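Long-range contact in possible metal-dependent hydrolase (Veillonella parvula, PDB 3RPC), which is probably a hydrolase of the metallo-beta-lactamase superfamily and binds two zinc ions, consistent with a dinuclear active site: residues 191-204 / 230-242. Numbering follows the deposited sequence.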
loop_
_atom_site.group_PDB
_atom_site.type_symbol
_atom_site.label_atom_id
_atom_site.label_comp_id
_atom_site.label_asym_id
_atom_site.label_seq_id
_atom_site.Cartn_x
_atom_site.Cartn_y
_atom_site.Cartn_z
ATOM N N THR A 191 -11.686 -15.594 1.616
ATOM C CA THR A 191 -13.013 -15.232 1.114
ATOM C C THR A 191 -14.136 -15.432 2.123
ATOM O O THR A 191 -15.311 -15.494 1.742
ATOM C CB THR A 191 -13.354 -16.011 -0.176
ATOM O OG1 THR A 191 -13.424 -17.421 0.104
ATOM C CG2 THR A 191 -12.304 -15.770 -1.238
ATOM N N GLY A 192 -13.783 -15.500 3.401
ATOM C CA GLY A 192 -14.767 -15.691 4.448
ATOM C C GLY A 192 -15.617 -14.476 4.789
ATOM O O GLY A 192 -16.534 -14.575 5.601
ATOM N N TYR A 193 -15.321 -13.323 4.187
ATOM C CA TYR A 193 -16.163 -12.140 4.361
ATOM C C TYR A 193 -16.418 -11.848 5.844
ATOM O O TYR A 193 -17.564 -11.751 6.309
ATOM C CB TYR A 193 -17.470 -12.324 3.593
ATOM C CG TYR A 193 -18.187 -11.054 3.189
ATOM C CD1 TYR A 193 -17.641 -10.196 2.244
ATOM C CD2 TYR A 193 -19.437 -10.745 3.718
ATOM C CE1 TYR A 193 -18.321 -9.041 1.849
ATOM C CE2 TYR A 193 -20.123 -9.608 3.332
ATOM C CZ TYR A 193 -19.557 -8.765 2.404
ATOM O OH TYR A 193 -20.251 -7.629 2.025
ATOM N N ALA A 194 -15.323 -11.713 6.588
ATOM C CA ALA A 194 -15.382 -11.375 8.001
ATOM C C ALA A 194 -16.041 -10.009 8.183
ATOM O O ALA A 194 -15.683 -9.047 7.492
ATOM C CB ALA A 194 -13.980 -11.378 8.590
ATOM N N GLN A 195 -16.978 -9.919 9.117
ATOM C CA GLN A 195 -17.735 -8.682 9.308
ATOM C C GLN A 195 -17.741 -8.202 10.746
ATOM O O GLN A 195 -17.623 -8.992 11.691
ATOM C CB GLN A 195 -19.165 -8.847 8.803
ATOM C CG GLN A 195 -19.236 -9.017 7.317
ATOM C CD GLN A 195 -20.648 -8.884 6.787
ATOM O OE1 GLN A 195 -21.449 -9.791 6.919
ATOM N NE2 GLN A 195 -20.954 -7.738 6.184
ATOM N N ILE A 196 -17.919 -6.893 10.886
ATOM C CA ILE A 196 -17.919 -6.211 12.167
ATOM C C ILE A 196 -19.322 -5.699 12.424
ATOM O O ILE A 196 -19.987 -5.257 11.490
ATOM C CB ILE A 196 -16.982 -4.987 12.127
ATOM C CG1 ILE A 196 -15.598 -5.362 11.565
ATOM C CG2 ILE A 196 -16.868 -4.357 13.518
ATOM C CD1 ILE A 196 -14.861 -6.421 12.357
ATOM N N LEU A 197 -19.781 -5.757 13.672
ATOM C CA LEU A 197 -21.107 -5.246 13.995
ATOM C C LEU A 197 -21.183 -3.760 13.664
ATOM O O LEU A 197 -20.263 -2.990 13.956
ATOM C CB LEU A 197 -21.450 -5.507 15.465
ATOM C CG LEU A 197 -21.488 -6.967 15.932
ATOM C CD1 LEU A 197 -21.724 -7.036 17.436
ATOM C CD2 LEU A 197 -22.547 -7.759 15.183
ATOM N N GLY A 198 -22.278 -3.360 13.023
ATOM C CA GLY A 198 -22.495 -1.963 12.697
ATOM C C GLY A 198 -21.905 -1.500 11.379
ATOM O O GLY A 198 -22.040 -0.330 11.023
ATOM N N PHE A 199 -21.261 -2.406 10.646
ATOM C CA PHE A 199 -20.658 -2.078 9.349
ATOM C C PHE A 199 -21.127 -3.042 8.258
ATOM O O PHE A 199 -21.190 -4.245 8.481
ATOM C CB PHE A 199 -19.124 -2.094 9.425
ATOM C CG PHE A 199 -18.544 -1.023 10.309
ATOM C CD1 PHE A 199 -18.485 -1.195 11.685
ATOM C CD2 PHE A 199 -18.061 0.155 9.759
ATOM C CE1 PHE A 199 -17.956 -0.201 12.500
ATOM C CE2 PHE A 199 -17.526 1.151 10.564
ATOM C CZ PHE A 199 -17.475 0.976 11.933
ATOM N N GLU A 200 -21.431 -2.510 7.077
ATOM C CA GLU A 200 -22.052 -3.276 5.989
ATOM C C GLU A 200 -21.133 -4.197 5.182
ATOM O O GLU A 200 -21.562 -5.243 4.681
ATOM C CB GLU A 200 -22.714 -2.310 5.002
ATOM C CG GLU A 200 -23.806 -1.453 5.594
ATOM C CD GLU A 200 -24.659 -0.798 4.521
ATOM O OE1 GLU A 200 -24.345 -0.990 3.328
ATOM O OE2 GLU A 200 -25.638 -0.101 4.873
ATOM N N ASP A 201 -19.887 -3.784 5.009
ATOM C CA ASP A 201 -18.973 -4.497 4.122
ATOM C C ASP A 201 -18.098 -5.479 4.903
ATOM O O ASP A 201 -18.531 -6.005 5.918
ATOM C CB ASP A 201 -18.144 -3.493 3.326
ATOM C CG ASP A 201 -19.001 -2.658 2.395
ATOM O OD1 ASP A 201 -19.833 -3.259 1.684
ATOM O OD2 ASP A 201 -18.861 -1.410 2.391
ATOM N N SER A 202 -16.883 -5.733 4.438
ATOM C CA SER A 202 -16.028 -6.718 5.104
ATOM C C SER A 202 -14.600 -6.210 5.260
ATOM O O SER A 202 -14.158 -5.317 4.539
ATOM C CB SER A 202 -16.043 -8.033 4.320
ATOM O OG SER A 202 -15.155 -9.004 4.863
ATOM N N ILE A 203 -13.880 -6.783 6.213
ATOM C CA ILE A 203 -12.447 -6.536 6.330
ATOM C C ILE A 203 -11.601 -7.428 5.427
ATOM O O ILE A 203 -10.390 -7.236 5.338
ATOM C CB ILE A 203 -11.964 -6.694 7.778
ATOM C CG1 ILE A 203 -12.277 -8.108 8.289
ATOM C CG2 ILE A 203 -12.602 -5.619 8.661
ATOM C CD1 ILE A 203 -11.696 -8.417 9.676
ATOM N N ILE A 204 -12.213 -8.429 4.796
ATOM C CA ILE A 204 -11.507 -9.254 3.822
ATOM C C ILE A 204 -12.398 -9.424 2.598
ATOM O O ILE A 204 -13.310 -8.627 2.381
ATOM C CB ILE A 204 -11.046 -10.629 4.391
ATOM C CG1 ILE A 204 -12.220 -11.444 4.942
ATOM C CG2 ILE A 204 -10.007 -10.424 5.502
ATOM C CD1 ILE A 204 -11.842 -12.884 5.381
ATOM N N VAL A 230 -13.197 -19.108 12.080
ATOM C CA VAL A 230 -13.392 -18.028 13.042
ATOM C C VAL A 230 -14.866 -17.638 13.083
ATOM O O VAL A 230 -15.648 -18.040 12.216
ATOM C CB VAL A 230 -12.480 -16.795 12.782
ATOM C CG1 VAL A 230 -11.000 -17.177 12.934
ATOM C CG2 VAL A 230 -12.737 -16.164 11.415
ATOM N N ASN A 231 -15.254 -16.886 14.106
ATOM C CA ASN A 231 -16.673 -16.633 14.332
ATOM C C ASN A 231 -17.295 -15.667 13.342
ATOM O O ASN A 231 -18.482 -15.797 13.026
ATOM C CB ASN A 231 -16.918 -16.103 15.740
ATOM C CG ASN A 231 -16.254 -14.766 15.967
ATOM O OD1 ASN A 231 -15.051 -14.702 16.196
ATOM N ND2 ASN A 231 -17.027 -13.683 15.883
ATOM N N HIS A 232 -16.518 -14.687 12.877
ATOM C CA HIS A 232 -17.107 -13.552 12.163
ATOM C C HIS A 232 -17.082 -13.627 10.640
ATOM O O HIS A 232 -17.532 -12.699 9.973
ATOM C CB HIS A 232 -16.534 -12.213 12.657
ATOM C CG HIS A 232 -15.057 -12.053 12.451
ATOM N ND1 HIS A 232 -14.196 -13.124 12.330
ATOM C CD2 HIS A 232 -14.287 -10.942 12.368
ATOM C CE1 HIS A 232 -12.960 -12.679 12.173
ATOM N NE2 HIS A 232 -12.987 -11.358 12.196
ATOM N N THR A 233 -16.596 -14.736 10.094
ATOM C CA THR A 233 -16.607 -14.931 8.650
ATOM C C THR A 233 -18.017 -15.329 8.199
ATOM O O THR A 233 -18.447 -16.484 8.376
ATOM C CB THR A 233 -15.546 -15.954 8.209
ATOM O OG1 THR A 233 -15.474 -17.035 9.159
ATOM C CG2 THR A 233 -14.199 -15.288 8.179
ATOM N N ALA A 234 -18.724 -14.354 7.637
ATOM C CA ALA A 234 -20.137 -14.480 7.302
ATOM C C ALA A 234 -20.387 -15.231 6.004
ATOM O O ALA A 234 -21.532 -15.515 5.660
ATOM C CB ALA A 234 -20.757 -13.100 7.234
ATOM N N THR A 235 -19.319 -15.558 5.289
ATOM C CA THR A 235 -19.421 -16.338 4.063
ATOM C C THR A 235 -18.723 -17.677 4.285
ATOM O O THR A 235 -17.528 -17.721 4.604
ATOM C CB THR A 235 -18.785 -15.606 2.885
ATOM O OG1 THR A 235 -19.554 -14.423 2.602
ATOM C CG2 THR A 235 -18.737 -16.500 1.645
ATOM N N SER A 236 -19.475 -18.763 4.115
ATOM C CA SER A 236 -19.010 -20.117 4.408
ATOM C C SER A 236 -18.578 -20.847 3.138
ATOM O O SER A 236 -18.798 -20.364 2.032
ATOM C CB SER A 236 -20.156 -20.902 5.043
ATOM O OG SER A 236 -21.220 -21.044 4.110
ATOM N N ARG A 237 -17.970 -22.021 3.278
ATOM C CA ARG A 237 -17.688 -22.831 2.097
ATOM C C ARG A 237 -18.976 -23.126 1.321
ATOM O O ARG A 237 -18.990 -23.082 0.085
ATOM C CB ARG A 237 -17.033 -24.153 2.486
ATOM C CG ARG A 237 -15.577 -24.069 2.896
ATOM C CD ARG A 237 -15.087 -25.497 3.054
ATOM N NE ARG A 237 -13.657 -25.599 3.299
ATOM C CZ ARG A 237 -13.095 -25.585 4.500
ATOM N NH1 ARG A 237 -11.778 -25.689 4.581
ATOM N NH2 ARG A 237 -13.836 -25.458 5.597
ATOM N N LYS A 238 -20.048 -23.447 2.043
ATOM C CA LYS A 238 -21.332 -23.743 1.407
ATOM C C LYS A 238 -21.762 -22.548 0.557
ATOM O O LYS A 238 -22.214 -22.712 -0.585
ATOM C CB LYS A 238 -22.400 -24.049 2.462
ATOM C CG LYS A 238 -22.300 -25.424 3.095
ATOM C CD LYS A 238 -23.312 -25.556 4.226
ATOM C CE LYS A 238 -23.188 -26.887 4.951
ATOM N NZ LYS A 238 -24.045 -26.922 6.173
ATOM N N ASP A 239 -21.602 -21.344 1.107
ATOM C CA ASP A 239 -21.967 -20.116 0.395
ATOM C C ASP A 239 -21.143 -19.964 -0.883
ATOM O O ASP A 239 -21.671 -19.645 -1.951
ATOM C CB ASP A 239 -21.756 -18.884 1.276
ATOM C CG ASP A 239 -22.620 -18.889 2.527
ATOM O OD1 ASP A 239 -23.599 -19.661 2.584
ATOM O OD2 ASP A 239 -22.321 -18.098 3.450
ATOM N N VAL A 240 -19.840 -20.196 -0.782
ATOM C CA VAL A 240 -18.988 -20.030 -1.948
ATOM C C VAL A 240 -19.314 -21.089 -2.994
ATOM O O VAL A 240 -19.350 -20.796 -4.191
ATOM C CB VAL A 240 -17.497 -20.070 -1.568
ATOM C CG1 VAL A 240 -16.632 -20.192 -2.822
ATOM C CG2 VAL A 240 -17.127 -18.823 -0.782
ATOM N N ARG A 241 -19.568 -22.314 -2.546
ATOM C CA ARG A 241 -19.902 -23.387 -3.482
ATOM C C ARG A 241 -21.174 -23.091 -4.284
ATOM O O ARG A 241 -21.217 -23.335 -5.500
ATOM C CB ARG A 241 -19.970 -24.736 -2.758
ATOM C CG ARG A 241 -18.577 -25.196 -2.372
ATOM C CD ARG A 241 -18.590 -26.354 -1.419
ATOM N NE ARG A 241 -17.221 -26.799 -1.183
ATOM C CZ ARG A 241 -16.819 -27.416 -0.079
ATOM N NH1 ARG A 241 -17.683 -27.658 0.899
ATOM N NH2 ARG A 241 -15.549 -27.782 0.046
ATOM N N LYS A 242 -22.186 -22.524 -3.628
ATOM C CA LYS A 242 -23.417 -22.152 -4.330
ATOM C C LYS A 242 -23.123 -21.079 -5.379
ATOM O O LYS A 242 -23.604 -21.135 -6.514
ATOM C CB LYS A 242 -24.468 -21.633 -3.340
ATOM C CG LYS A 242 -25.800 -21.264 -4.014
ATOM C CD LYS A 242 -26.924 -20.995 -3.010
ATOM C CE LYS A 242 -26.650 -19.773 -2.145
ATOM N NZ LYS A 242 -27.876 -19.398 -1.339
#
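Ala194 lays its methyl on the imidazole of His232 where two loops of the metallo-beta-lactamase fold run antiparallel, joined by a single beta bridge between Ala194 and Thr233. This CH-pi contact is nearly centred: Ala194 CB lies 3.8 Å from the centroid of the His232 ring, 11° off its normal. With chi1 at 62°, His232 CG sits between its own backbone N and carbonyl carbon, which swings the ring over Ala194; Gln195 O meets the ring at an edge, and Ile203 CD1 approaches NE2 obliquely. Three backbone bonds tie the loops. Gln195 N donates to His232 O and Ala234 N to Tyr193 O, on either side of the non-hydrogen-bonded Ala194-Thr233 pair, Ala194 CA adding a C-H...O contact to His232 O; Thr235 N to Gly192 O follows further along. At the Tyr193 end, Thr235 OG1 presses on Tyr193 CB at 3.1 Å, and Ala234 CB lies at the edge of the Tyr193 ring. Further out, Ser236 and Asp239 form a capping box that starts helix 237-246, whose Val240 reaches Thr191 and helix 207-216. Segment 191-204 turns back at a type II turn, Ile196 to Phe199, and returns beside the zinc site: Ile203 O is hydrogen-bonded to ND1 of the zinc ligand His132. Gln195 braces the two limbs of this loop, its NE2 donating to Asp201 O with that oxygen 5° from the amide plane, while its OE1 touches Ala234 CB. Ala194 O is gripped twice, by Ile203 N and, at 2.7 Å, by Ser202 OG, which in turn accepts from Ile204 N in an ST turn.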